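Local coordinates for sulfatase (Bacteroides fragilis CAG:558, PDB 6USS), which is a calcium-dependent enzyme of the sulfatase family from a gut bacterium and probably hydrolyses aryl sulfate esters, at residues A[220-224]-A[235-241]. The protein carries 1 engineered substitution. Sequence-based numbering, arbitrary orientation.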
# COMPACT_ATOMS: atom_id res chain seq x y z
N GLY A 220 5.91 11.97 7.59
CA GLY A 220 4.64 11.47 8.10
C GLY A 220 4.21 11.99 9.45
O GLY A 220 3.25 11.46 10.01
N LEU A 221 4.87 13.02 10.00
CA LEU A 221 4.53 13.54 11.32
C LEU A 221 4.42 15.06 11.29
O LEU A 221 4.77 15.74 12.26
CB LEU A 221 5.55 13.09 12.37
CG LEU A 221 5.72 11.57 12.48
CD1 LEU A 221 6.91 11.25 13.36
CD2 LEU A 221 4.43 10.91 13.01
N ASP A 222 3.92 15.59 10.17
CA ASP A 222 3.95 17.03 9.95
C ASP A 222 3.14 17.78 11.01
O ASP A 222 3.53 18.87 11.44
CB ASP A 222 3.45 17.35 8.53
CG ASP A 222 4.39 16.83 7.41
OD1 ASP A 222 5.15 15.85 7.60
OD2 ASP A 222 4.35 17.41 6.30
N LYS A 223 2.02 17.20 11.47
CA LYS A 223 1.21 17.91 12.45
C LYS A 223 1.86 18.02 13.83
O LYS A 223 1.35 18.75 14.68
CB LYS A 223 -0.17 17.25 12.59
CG LYS A 223 -0.17 15.86 13.25
CD LYS A 223 -1.59 15.40 13.63
CE LYS A 223 -1.82 13.90 13.37
NZ LYS A 223 -2.17 13.48 11.95
N TYR A 224 2.97 17.33 14.08
CA TYR A 224 3.67 17.47 15.35
C TYR A 224 4.81 18.48 15.28
O TYR A 224 5.46 18.73 16.30
CB TYR A 224 4.22 16.11 15.82
CG TYR A 224 3.14 15.07 16.02
CD1 TYR A 224 2.44 14.99 17.21
CD2 TYR A 224 2.83 14.17 15.00
CE1 TYR A 224 1.44 14.04 17.39
CE2 TYR A 224 1.83 13.22 15.18
CZ TYR A 224 1.14 13.16 16.37
OH TYR A 224 0.14 12.23 16.57
N LEU A 235 5.13 8.71 17.35
CA LEU A 235 4.93 7.41 16.73
C LEU A 235 3.86 6.62 17.46
O LEU A 235 3.02 5.97 16.82
CB LEU A 235 6.25 6.63 16.70
CG LEU A 235 7.34 7.21 15.78
CD1 LEU A 235 8.60 6.33 15.78
CD2 LEU A 235 6.77 7.36 14.37
N THR A 236 3.86 6.67 18.80
CA THR A 236 2.86 5.95 19.57
C THR A 236 1.45 6.50 19.32
O THR A 236 0.50 5.72 19.17
CB THR A 236 3.20 6.01 21.06
OG1 THR A 236 4.58 5.65 21.23
CG2 THR A 236 2.33 5.05 21.83
N LEU A 237 1.29 7.82 19.26
CA LEU A 237 -0.04 8.37 19.06
C LEU A 237 -0.59 8.04 17.67
O LEU A 237 -1.78 7.77 17.53
CB LEU A 237 -0.05 9.88 19.29
CG LEU A 237 0.29 10.26 20.73
CD1 LEU A 237 0.81 11.70 20.76
CD2 LEU A 237 -0.91 10.06 21.66
N GLU A 238 0.27 8.05 16.64
CA GLU A 238 -0.21 7.66 15.32
C GLU A 238 -0.45 6.16 15.23
O GLU A 238 -1.37 5.72 14.53
CB GLU A 238 0.77 8.11 14.23
CG GLU A 238 0.93 9.62 14.18
CD GLU A 238 -0.35 10.34 13.72
OE1 GLU A 238 -0.84 10.07 12.59
OE2 GLU A 238 -0.86 11.18 14.50
N ALA A 239 0.35 5.36 15.92
CA ALA A 239 0.05 3.94 16.00
C ALA A 239 -1.30 3.70 16.68
O ALA A 239 -2.07 2.83 16.26
CB ALA A 239 1.16 3.19 16.74
N ILE A 240 -1.60 4.47 17.73
CA ILE A 240 -2.87 4.26 18.40
C ILE A 240 -4.03 4.58 17.46
O ILE A 240 -5.01 3.82 17.40
CB ILE A 240 -2.92 5.07 19.71
CG1 ILE A 240 -1.96 4.42 20.73
CG2 ILE A 240 -4.34 5.13 20.25
CD1 ILE A 240 -2.13 4.90 22.16
N LYS A 241 -3.92 5.65 16.65
CA LYS A 241 -5.01 5.90 15.71
C LYS A 241 -5.07 4.87 14.61
O LYS A 241 -6.16 4.58 14.11
CB LYS A 241 -4.94 7.31 15.09
CG LYS A 241 -4.61 8.43 16.04
CD LYS A 241 -4.07 9.63 15.25
CE LYS A 241 -4.10 10.93 16.07
NZ LYS A 241 -3.40 12.02 15.31
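Y224 and E238 meet because both first torsions set CG opposite the carbonyl carbon, and a bend at chi2 of E238 (-67°) then turns its carboxylate to the phenol. Y224 OH donates a short hydrogen bond to E238 OE2 at 2.5 Å. E238 OE2 accepts with its anti lone pair, the one away from OE1. The ring and carboxylate planes stand 76° apart, and the acid lies at the ring edge. K241, one helical turn on, reaches back with an extended chain. K241 NZ makes a hydrogen-bonded salt bridge to E238 OE2 at 2.8 Å, from the syn side and 24° out of the carboxylate plane. Two donors thus hold this oxygen and probably limit rotation of the carboxylate. K223 comes from the direction opposite to E238, its CG packed over one face of the Y224 ring. K223 NZ makes a long salt bridge to E238 OE2 (3.7 Å); its CE lies closer to that oxygen. The two lysines point tip to tip, and the carboxylate probably offsets their like charges. Beside this polar group, L221 CD2 rests on E238 CG at 3.9 Å, and L221 CD1 meets L235 CD2 at 4.0 Å. Y204 and A234 also touch L221 and Y224. The arrangement is a salt-bridge network, K223–E238–K241, with a tyrosine bonded to its acid. It ties the short 3-10 turn 222-224 to helix 231-247, on the periphery of the sulfatase alpha/beta fold.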